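Local coordinates for protein SnoK (Streptomyces nogalater, PDB 5EPA) that closes a carbocycle in nogalamycin biosynthesis, as a non-heme iron enzyme that depends on 2-oxoglutarate, at residues Q36-I41 against D212-H217; V159-M164 against N227-V232; S165-S170 against R219-A224. All coordinates share one frame; numbering follows the deposited sequence.

Contact 1. Residues Q36-I41 against D212-H217; sequences QGYVHI and DVVFHH. With AKG (2-oxoglutaric acid), chain H.
H40 and D212 join side chains at one end of an antiparallel strand pair, 38-41 with 213-217. The pair lies at the margin of the larger sheet of the cupin-type fold; 38-41 is an outermost strand and 213-217 pairs on its inner side with strand 148-153. H40 carries CG anti to the backbone N (chi1 174°), which swings its imidazole along the strand to D212. H40 NE2 gives a hydrogen bond to D212 OD2 at 3.0 Å. The carboxylate oxygen lies in the ring plane, but the histidine meets it from above the carboxylate plane; the two planes are 52° apart. D212 has other partners too: OD1 takes the backbone N of R43 and OD2 that of R209.

V39, I41, V213 and F215 share one face of the sheet. There I41 CG1 meets the F215 ring obliquely, 3.9 Å from F215 CE1, and V39 CG1 touches F215 CB. Helix 98-108 packs on V39 and F215 here. Y38, H40, V214 and H216 are on the other face. Y38 CB packs on H216 CB at 4.0 Å, and the phenol ring then leads off to stack on Y166. H216 turns its imidazole toward the iron site, where H216 NE2 is hydrogen-bonded to D135 OD2. The same nitrogen also meets 2-oxoglutarate: H216 NE2 makes only a weak bond to O2 of the ligand, 3.4 Å long and bent to 130°.

Contact 2. Residues V159-M164 against N227-V232; sequences VERGCM and NTSDSV. With AKG (2-oxoglutaric acid), chain H.
E160 O receives the backbone N of T228 at 2.8 Å, nearly in line with its C=O bond, and a weak, bent bond from S229 N. Both segments are loops here. The loop 227-232 holds its own shape by side-chain bonds. N227 OD1 accepts S229 N, which makes an Asx turn, and also S229 OG at 2.7 Å on a lone pair. N227 ND2 gives a straight bond to S231 O (2.8 Å, 179°) and another to K122 O. S229 OG in turn accepts S231 N, an ST turn.

R161 lies over these turns. With CG anti to the backbone N (chi1 -162°), its chain runs past S229, and R161 CG comes 3.4 Å from S229 OG. S231 CB sits over the centre of one guanidinium face, 3.8 Å from R161 CZ. R161 NE is buried without a polar partner. An alanine in place of N227 is likely to leave S229 OG and S231 O without their amide partner and the turn free to shift under R161.

G162 O, on the same loop, accepts from NH1 of R233, which binds 2-oxoglutarate. All hydrogen bonds across the contact are backbone to backbone; R161 adds packing against S229 and S231.

Contact 3. Residues S165-S170 against R219-A224; sequences SYVPGS and RTVHMA. With FE (Fe (III) ion), chain G; AKG (2-oxoglutaric acid), chain H.
S170 OG works in two directions at once. It gives a short hydrogen bond to V167 O (2.5 Å), in the carbonyl plane and on a lone pair, and it accepts V221 N at 2.8 Å. V167 O accepts both the backbone N and the hydroxyl of S170 across the type II turn from V167 to S170. S170 OG stands between its own backbone N and carbonyl carbon (chi1 55°), which lets it bridge the turn and segment 219-224.

From there the backbones run antiparallel. V167 N bonds to V221 O, and S165 pairs with M223 through two bonds.

V167 and V221 lie side by side, pointing the same way, with V167 CG2 at 3.9 Å from V221 CG1. S165 and M223 lie on one face of the sheet, Y166 and H222 on the other. S165 CB packs on M223 CG. The tyrosine brings Y166 CD2 to 3.7 Å from H222 CB, and the two side chains slant past one another. T220 CG2 reaches the edge of the same phenol ring.

The imidazole of H222 is held at both nitrogens. H222 ND1 gives a nearly straight bond to T220 O (2.9 Å, 168°), which lies in the ring plane. This fixes the ring rotation and directs the other nitrogen at the metal: H222 NE2 binds the iron at 2.1 Å. H133 and D135 also bind the metal. 2-Oxoglutarate chelates it through O2 and O5, and a water is also bound to the iron. A224 CB lies near O4 of the same ligand. Two histidines and one carboxylate form the facial triad of 2-oxoglutarate-dependent non-heme iron enzymes, with H222 as the second histidine.

From the N terminus, strand 38-41 follows helix 27-36 and pairs only much later with strand 213-217; contact 1 closes this longest loop, of 170 residues. Within that loop lie 159-164 and 165-170, which run on directly from one another. Their partners come after 213-217, so contact 1 crosses both other contacts. Contact 1 closes first, at 213-217; contact 3 follows at 219-224, and contact 2 closes last and encloses contact 3. Contact 1 builds the margin of the larger sheet, contact 3 the middle of the four-strand sheet, and contact 2 joins loops leading into both. G37 O with T220 OG1 and Q36 O with G169 N link contacts 1 and 3. All three touch 2-oxoglutarate.

Contact 1. Residues Q36-I41 against D212-H217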
loop_
_atom_site.group_PDB
_atom_site.type_symbol
_atom_site.label_atom_id
_atom_site.label_comp_id
_atom_site.label_asym_id
_atom_site.label_seq_id
_atom_site.Cartn_x
_atom_site.Cartn_y
_atom_site.Cartn_z
ATOM N N GLN A 36 -5.845 -12.614 -9.364
ATOM C CA GLN A 36 -6.631 -11.362 -9.324
ATOM C C GLN A 36 -5.785 -10.129 -9.059
ATOM O O GLN A 36 -6.197 -9.031 -9.434
ATOM C CB GLN A 36 -7.774 -11.443 -8.289
ATOM C CG GLN A 36 -8.675 -12.666 -8.411
ATOM C CD GLN A 36 -9.455 -12.689 -9.710
ATOM O OE1 GLN A 36 -9.964 -11.676 -10.148
ATOM N NE2 GLN A 36 -9.557 -13.845 -10.320
ATOM N N GLY A 37 -4.624 -10.297 -8.445
ATOM C CA GLY A 37 -3.727 -9.167 -8.165
ATOM C C GLY A 37 -3.950 -8.451 -6.818
ATOM O O GLY A 37 -3.295 -7.476 -6.506
ATOM N N TYR A 38 -4.932 -8.922 -6.068
ATOM C CA TYR A 38 -5.209 -8.437 -4.755
ATOM C C TYR A 38 -5.855 -9.582 -3.978
ATOM O O TYR A 38 -6.358 -10.540 -4.561
ATOM C CB TYR A 38 -6.154 -7.226 -4.811
ATOM C CG TYR A 38 -7.577 -7.624 -5.103
ATOM C CD1 TYR A 38 -8.005 -7.875 -6.430
ATOM C CD2 TYR A 38 -8.499 -7.788 -4.093
ATOM C CE1 TYR A 38 -9.322 -8.263 -6.718
ATOM C CE2 TYR A 38 -9.826 -8.160 -4.384
ATOM C CZ TYR A 38 -10.208 -8.408 -5.700
ATOM O OH TYR A 38 -11.488 -8.794 -5.971
ATOM N N VAL A 39 -5.869 -9.466 -2.659
ATOM C CA VAL A 39 -6.627 -10.382 -1.819
ATOM C C VAL A 39 -6.897 -9.795 -0.454
ATOM O O VAL A 39 -6.031 -9.187 0.176
ATOM C CB VAL A 39 -5.946 -11.762 -1.679
ATOM C CG1 VAL A 39 -4.655 -11.701 -0.857
ATOM C CG2 VAL A 39 -6.896 -12.776 -1.070
ATOM N N HIS A 40 -8.113 -10.021 -0.002
ATOM C CA HIS A 40 -8.581 -9.584 1.309
ATOM C C HIS A 40 -8.351 -10.689 2.325
ATOM O O HIS A 40 -8.912 -11.761 2.207
ATOM C CB HIS A 40 -10.080 -9.248 1.233
ATOM C CG HIS A 40 -10.713 -8.914 2.564
ATOM N ND1 HIS A 40 -12.054 -9.076 2.807
ATOM C CD2 HIS A 40 -10.178 -8.462 3.716
ATOM C CE1 HIS A 40 -12.322 -8.723 4.045
ATOM N NE2 HIS A 40 -11.200 -8.339 4.618
ATOM N N ILE A 41 -7.501 -10.426 3.311
ATOM C CA ILE A 41 -7.259 -11.384 4.383
ATOM C C ILE A 41 -7.851 -10.856 5.696
ATOM O O ILE A 41 -7.390 -9.873 6.238
ATOM C CB ILE A 41 -5.774 -11.629 4.575
ATOM C CG1 ILE A 41 -5.127 -12.032 3.248
ATOM C CG2 ILE A 41 -5.557 -12.700 5.629
ATOM C CD1 ILE A 41 -5.646 -13.325 2.638
ATOM N N ASP A 212 -8.263 -6.283 9.533
ATOM C CA ASP A 212 -8.136 -6.966 8.252
ATOM C C ASP A 212 -6.996 -6.350 7.461
ATOM O O ASP A 212 -6.589 -5.211 7.705
ATOM C CB ASP A 212 -9.406 -6.849 7.394
ATOM C CG ASP A 212 -10.638 -7.562 8.009
ATOM O OD1 ASP A 212 -10.520 -8.278 9.041
ATOM O OD2 ASP A 212 -11.727 -7.411 7.396
ATOM N N VAL A 213 -6.501 -7.103 6.500
ATOM C CA VAL A 213 -5.488 -6.597 5.579
ATOM C C VAL A 213 -5.868 -6.949 4.163
ATOM O O VAL A 213 -6.238 -8.088 3.890
ATOM C CB VAL A 213 -4.101 -7.198 5.863
ATOM C CG1 VAL A 213 -3.074 -6.576 4.955
ATOM C CG2 VAL A 213 -3.694 -6.947 7.301
ATOM N N VAL A 214 -5.748 -5.994 3.250
ATOM C CA VAL A 214 -5.845 -6.310 1.844
ATOM C C VAL A 214 -4.479 -6.115 1.214
ATOM O O VAL A 214 -3.898 -5.052 1.314
ATOM C CB VAL A 214 -6.850 -5.417 1.106
ATOM C CG1 VAL A 214 -7.091 -5.944 -0.306
ATOM C CG2 VAL A 214 -8.159 -5.348 1.859
ATOM N N PHE A 215 -4.006 -7.131 0.508
ATOM C CA PHE A 215 -2.710 -7.105 -0.178
ATOM C C PHE A 215 -2.935 -6.878 -1.646
ATOM O O PHE A 215 -3.847 -7.451 -2.240
ATOM C CB PHE A 215 -1.981 -8.446 -0.032
ATOM C CG PHE A 215 -1.587 -8.779 1.358
ATOM C CD1 PHE A 215 -2.465 -9.336 2.212
ATOM C CD2 PHE A 215 -0.286 -8.517 1.802
ATOM C CE1 PHE A 215 -2.096 -9.605 3.531
ATOM C CE2 PHE A 215 0.103 -8.806 3.092
ATOM C CZ PHE A 215 -0.814 -9.354 3.968
ATOM N N HIS A 216 -2.119 -6.036 -2.251
ATOM C CA HIS A 216 -2.184 -5.864 -3.713
ATOM C C HIS A 216 -0.809 -5.744 -4.355
ATOM O O HIS A 216 0.086 -5.048 -3.858
ATOM C CB HIS A 216 -3.134 -4.667 -4.126
ATOM C CG HIS A 216 -2.629 -3.311 -3.753
ATOM N ND1 HIS A 216 -2.918 -2.726 -2.551
ATOM C CD2 HIS A 216 -1.819 -2.442 -4.404
ATOM C CE1 HIS A 216 -2.309 -1.557 -2.466
ATOM N NE2 HIS A 216 -1.676 -1.340 -3.597
ATOM N N HIS A 217 -0.689 -6.388 -5.506
ATOM C CA HIS A 217 0.534 -6.340 -6.306
ATOM C C HIS A 217 0.865 -4.937 -6.817
ATOM O O HIS A 217 -0.010 -4.089 -6.962
ATOM C CB HIS A 217 0.414 -7.304 -7.457
ATOM C CG HIS A 217 1.694 -7.552 -8.184
ATOM N ND1 HIS A 217 2.103 -6.781 -9.247
ATOM C CD2 HIS A 217 2.630 -8.518 -8.040
ATOM C CE1 HIS A 217 3.247 -7.244 -9.716
ATOM N NE2 HIS A 217 3.590 -8.299 -8.997
HETATM C C1 AKG H . -1.849 2.110 -1.616
HETATM O O1 AKG H . -1.820 1.531 -0.501
HETATM O O2 AKG H . -1.102 1.866 -2.602
HETATM C C2 AKG H . -2.800 3.196 -1.840
HETATM O O5 AKG H . -2.748 3.681 -2.960
HETATM C C3 AKG H . -3.746 3.647 -0.756
HETATM C C4 AKG H . -4.544 4.924 -1.031
HETATM C C5 AKG H . -5.510 5.213 0.133
HETATM O O3 AKG H . -5.305 4.755 1.304
HETATM O O4 AKG H . -6.512 5.907 -0.060
#

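Contact 2. Residues V159-M164 against N227-V232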
loop_
_atom_site.group_PDB
_atom_site.type_symbol
_atom_site.label_atom_id
_atom_site.label_comp_id
_atom_site.label_asym_id
_atom_site.label_seq_id
_atom_site.Cartn_x
_atom_site.Cartn_y
_atom_site.Cartn_z
ATOM N N VAL A 159 -17.743 0.950 2.771
ATOM C CA VAL A 159 -17.497 1.571 1.482
ATOM C C VAL A 159 -17.362 3.097 1.520
ATOM O O VAL A 159 -16.382 3.685 1.001
ATOM C CB VAL A 159 -18.596 1.149 0.476
ATOM C CG1 VAL A 159 -18.500 1.983 -0.781
ATOM C CG2 VAL A 159 -18.422 -0.325 0.118
ATOM N N GLU A 160 -18.318 3.728 2.172
ATOM C CA GLU A 160 -18.376 5.175 2.208
ATOM C C GLU A 160 -17.380 5.817 3.162
ATOM O O GLU A 160 -17.280 7.043 3.227
ATOM C CB GLU A 160 -19.810 5.633 2.509
ATOM C CG GLU A 160 -20.277 5.402 3.956
ATOM C CD GLU A 160 -20.621 3.937 4.337
ATOM O OE1 GLU A 160 -20.824 3.038 3.438
ATOM O OE2 GLU A 160 -20.705 3.721 5.597
ATOM N N ARG A 161 -16.618 5.017 3.908
ATOM C CA ARG A 161 -15.542 5.587 4.756
ATOM C C ARG A 161 -14.207 5.676 4.021
ATOM O O ARG A 161 -13.173 5.817 4.636
ATOM C CB ARG A 161 -15.379 4.809 6.072
ATOM C CG ARG A 161 -14.616 5.614 7.111
ATOM C CD ARG A 161 -14.512 5.036 8.502
ATOM N NE ARG A 161 -15.761 4.534 9.025
ATOM C CZ ARG A 161 -15.893 4.001 10.239
ATOM N NH1 ARG A 161 -14.846 3.924 11.072
ATOM N NH2 ARG A 161 -17.086 3.538 10.601
ATOM N N GLY A 162 -14.219 5.504 2.703
ATOM C CA GLY A 162 -12.992 5.595 1.912
ATOM C C GLY A 162 -12.316 4.272 1.617
ATOM O O GLY A 162 -11.091 4.146 1.711
ATOM N N CYS A 163 -13.083 3.262 1.283
ATOM C CA CYS A 163 -12.503 1.948 1.064
ATOM C C CYS A 163 -11.773 1.879 -0.272
ATOM O O CYS A 163 -11.936 2.747 -1.140
ATOM C CB CYS A 163 -13.530 0.839 1.148
ATOM S SG CYS A 163 -14.453 0.595 -0.371
ATOM N N MET A 164 -10.958 0.844 -0.404
ATOM C CA MET A 164 -10.178 0.631 -1.627
ATOM C C MET A 164 -11.023 -0.090 -2.687
ATOM O O MET A 164 -11.906 -0.849 -2.331
ATOM C CB MET A 164 -8.964 -0.232 -1.317
ATOM C CG MET A 164 -8.018 0.380 -0.291
ATOM S SD MET A 164 -6.990 1.627 -1.037
ATOM C CE MET A 164 -5.792 0.569 -1.814
ATOM N N ASN A 227 -14.065 9.748 1.681
ATOM C CA ASN A 227 -14.692 9.419 2.949
ATOM C C ASN A 227 -15.817 10.376 3.149
ATOM O O ASN A 227 -15.580 11.559 3.410
ATOM C CB ASN A 227 -13.694 9.506 4.118
ATOM C CG ASN A 227 -14.330 9.179 5.464
ATOM O OD1 ASN A 227 -15.537 8.920 5.561
ATOM N ND2 ASN A 227 -13.501 9.161 6.517
ATOM N N THR A 228 -17.047 9.871 2.993
ATOM C CA THR A 228 -18.280 10.659 3.197
ATOM C C THR A 228 -19.035 10.175 4.408
ATOM O O THR A 228 -20.135 10.633 4.672
ATOM C CB THR A 228 -19.243 10.551 1.992
ATOM O OG1 THR A 228 -19.492 9.163 1.736
ATOM C CG2 THR A 228 -18.617 11.167 0.762
ATOM N N SER A 229 -18.396 9.327 5.210
ATOM C CA SER A 229 -18.952 8.911 6.493
ATOM C C SER A 229 -18.819 10.026 7.555
ATOM O O SER A 229 -18.503 11.170 7.248
ATOM C CB SER A 229 -18.269 7.634 6.977
ATOM O OG SER A 229 -17.002 7.929 7.585
ATOM N N ASP A 230 -19.060 9.663 8.810
ATOM C CA ASP A 230 -18.930 10.587 9.915
ATOM C C ASP A 230 -17.656 10.333 10.725
ATOM O O ASP A 230 -17.422 10.976 11.751
ATOM C CB ASP A 230 -20.165 10.480 10.804
ATOM C CG ASP A 230 -21.402 11.129 10.156
ATOM O OD1 ASP A 230 -21.357 12.348 9.883
ATOM O OD2 ASP A 230 -22.431 10.438 9.959
ATOM N N SER A 231 -16.837 9.383 10.275
ATOM C CA SER A 231 -15.675 8.944 11.058
ATOM C C SER A 231 -14.412 8.905 10.230
ATOM O O SER A 231 -14.436 8.540 9.049
ATOM C CB SER A 231 -15.915 7.540 11.599
ATOM O OG SER A 231 -16.958 7.580 12.501
ATOM N N VAL A 232 -13.307 9.198 10.892
ATOM C CA VAL A 232 -12.014 9.134 10.293
ATOM C C VAL A 232 -11.738 7.717 9.774
ATOM O O VAL A 232 -12.065 6.736 10.417
ATOM C CB VAL A 232 -10.903 9.519 11.332
ATOM C CG1 VAL A 232 -9.538 9.329 10.689
ATOM C CG2 VAL A 232 -11.006 10.960 11.779
HETATM C C1 AKG H . -1.849 2.110 -1.616
HETATM O O1 AKG H . -1.820 1.531 -0.501
HETATM O O2 AKG H . -1.102 1.866 -2.602
HETATM C C2 AKG H . -2.800 3.196 -1.840
HETATM O O5 AKG H . -2.748 3.681 -2.960
HETATM C C3 AKG H . -3.746 3.647 -0.756
HETATM C C4 AKG H . -4.544 4.924 -1.031
HETATM C C5 AKG H . -5.510 5.213 0.133
HETATM O O3 AKG H . -5.305 4.755 1.304
HETATM O O4 AKG H . -6.512 5.907 -0.060
#

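Contact 3. Residues S165-S170 against R219-A224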
loop_
_atom_site.group_PDB
_atom_site.type_symbol
_atom_site.label_atom_id
_atom_site.label_comp_id
_atom_site.label_asym_id
_atom_site.label_seq_id
_atom_site.Cartn_x
_atom_site.Cartn_y
_atom_site.Cartn_z
ATOM N N SER A 165 -10.706 0.146 -3.959
ATOM C CA SER A 165 -11.198 -0.667 -5.048
ATOM C C SER A 165 -10.067 -1.083 -5.951
ATOM O O SER A 165 -9.078 -0.368 -6.069
ATOM C CB SER A 165 -12.245 0.084 -5.888
ATOM O OG SER A 165 -13.385 0.388 -5.118
ATOM N N TYR A 166 -10.235 -2.224 -6.610
ATOM C CA TYR A 166 -9.174 -2.861 -7.419
ATOM C C TYR A 166 -9.728 -3.312 -8.760
ATOM O O TYR A 166 -10.908 -3.608 -8.879
ATOM C CB TYR A 166 -8.619 -4.107 -6.694
ATOM C CG TYR A 166 -8.189 -3.815 -5.289
ATOM C CD1 TYR A 166 -9.091 -3.914 -4.251
ATOM C CD2 TYR A 166 -6.873 -3.422 -4.998
ATOM C CE1 TYR A 166 -8.725 -3.618 -2.958
ATOM C CE2 TYR A 166 -6.486 -3.157 -3.684
ATOM C CZ TYR A 166 -7.423 -3.259 -2.667
ATOM O OH TYR A 166 -7.101 -2.937 -1.369
ATOM N N VAL A 167 -8.878 -3.289 -9.778
ATOM C CA VAL A 167 -9.212 -3.839 -11.062
ATOM C C VAL A 167 -8.608 -5.263 -11.139
ATOM O O VAL A 167 -7.414 -5.430 -11.363
ATOM C CB VAL A 167 -8.686 -2.954 -12.197
ATOM C CG1 VAL A 167 -9.066 -3.535 -13.557
ATOM C CG2 VAL A 167 -9.260 -1.561 -12.081
ATOM N N PRO A 168 -9.467 -6.300 -11.002
ATOM C CA PRO A 168 -9.007 -7.683 -11.069
ATOM C C PRO A 168 -8.179 -8.019 -12.317
ATOM O O PRO A 168 -8.569 -7.702 -13.431
ATOM C CB PRO A 168 -10.311 -8.487 -11.100
ATOM C CG PRO A 168 -11.300 -7.599 -10.464
ATOM C CD PRO A 168 -10.938 -6.231 -10.921
ATOM N N GLY A 169 -7.040 -8.663 -12.106
ATOM C CA GLY A 169 -6.169 -9.112 -13.202
ATOM C C GLY A 169 -5.309 -8.021 -13.809
ATOM O O GLY A 169 -4.533 -8.287 -14.708
ATOM N N SER A 170 -5.417 -6.796 -13.312
ATOM C CA SER A 170 -4.716 -5.680 -13.935
ATOM C C SER A 170 -3.185 -5.720 -13.731
ATOM O O SER A 170 -2.428 -5.068 -14.441
ATOM C CB SER A 170 -5.283 -4.355 -13.452
ATOM O OG SER A 170 -5.253 -4.276 -12.038
ATOM N N ARG A 219 1.601 -3.818 -9.607
ATOM C CA ARG A 219 0.976 -3.534 -10.910
ATOM C C ARG A 219 -0.517 -3.561 -10.911
ATOM O O ARG A 219 -1.133 -3.280 -11.946
ATOM C CB ARG A 219 1.471 -4.511 -11.959
ATOM C CG ARG A 219 2.860 -4.174 -12.397
ATOM C CD ARG A 219 3.334 -5.147 -13.433
ATOM N NE ARG A 219 4.761 -4.990 -13.595
ATOM C CZ ARG A 219 5.479 -5.650 -14.485
ATOM N NH1 ARG A 219 4.901 -6.497 -15.296
ATOM N NH2 ARG A 219 6.776 -5.456 -14.543
ATOM N N THR A 220 -1.117 -3.935 -9.787
ATOM C CA THR A 220 -2.562 -3.956 -9.686
ATOM C C THR A 220 -3.072 -2.513 -9.676
ATOM O O THR A 220 -2.652 -1.696 -8.849
ATOM C CB THR A 220 -3.033 -4.690 -8.443
ATOM O OG1 THR A 220 -2.574 -6.038 -8.510
ATOM C CG2 THR A 220 -4.575 -4.674 -8.349
ATOM N N VAL A 221 -3.960 -2.211 -10.612
ATOM C CA VAL A 221 -4.593 -0.918 -10.668
ATOM C C VAL A 221 -5.575 -0.821 -9.498
ATOM O O VAL A 221 -6.428 -1.702 -9.317
ATOM C CB VAL A 221 -5.282 -0.688 -12.020
ATOM C CG1 VAL A 221 -6.051 0.611 -12.050
ATOM C CG2 VAL A 221 -4.241 -0.649 -13.113
ATOM N N HIS A 222 -5.493 0.274 -8.760
ATOM C CA HIS A 222 -6.374 0.478 -7.648
ATOM C C HIS A 222 -6.679 1.947 -7.391
ATOM O O HIS A 222 -6.070 2.855 -7.947
ATOM C CB HIS A 222 -5.761 -0.165 -6.399
ATOM C CG HIS A 222 -4.434 0.412 -5.995
ATOM N ND1 HIS A 222 -3.267 0.084 -6.644
ATOM C CD2 HIS A 222 -4.081 1.277 -5.007
ATOM C CE1 HIS A 222 -2.250 0.730 -6.078
ATOM N NE2 HIS A 222 -2.713 1.493 -5.088
ATOM N N MET A 223 -7.611 2.172 -6.486
ATOM C CA MET A 223 -8.080 3.506 -6.177
ATOM C C MET A 223 -8.769 3.482 -4.807
ATOM O O MET A 223 -8.879 2.427 -4.211
ATOM C CB MET A 223 -9.019 3.971 -7.306
ATOM C CG MET A 223 -10.387 3.298 -7.285
ATOM S SD MET A 223 -11.107 3.165 -8.929
ATOM C CE MET A 223 -10.204 1.727 -9.533
ATOM N N ALA A 224 -9.261 4.622 -4.330
ATOM C CA ALA A 224 -10.101 4.632 -3.126
ATOM C C ALA A 224 -11.204 5.665 -3.169
ATOM O O ALA A 224 -11.060 6.693 -3.778
ATOM C CB ALA A 224 -9.251 4.859 -1.885
HETATM FE FE FE G . -1.281 2.844 -4.244
HETATM C C1 AKG H . -1.849 2.110 -1.616
HETATM O O1 AKG H . -1.820 1.531 -0.501
HETATM O O2 AKG H . -1.102 1.866 -2.602
HETATM C C2 AKG H . -2.800 3.196 -1.840
HETATM O O5 AKG H . -2.748 3.681 -2.960
HETATM C C3 AKG H . -3.746 3.647 -0.756
HETATM C C4 AKG H . -4.544 4.924 -1.031
HETATM C C5 AKG H . -5.510 5.213 0.133
HETATM O O3 AKG H . -5.305 4.755 1.304
HETATM O O4 AKG H . -6.512 5.907 -0.060
HETATM O O HOH W 1 0.135 4.260 -3.427
#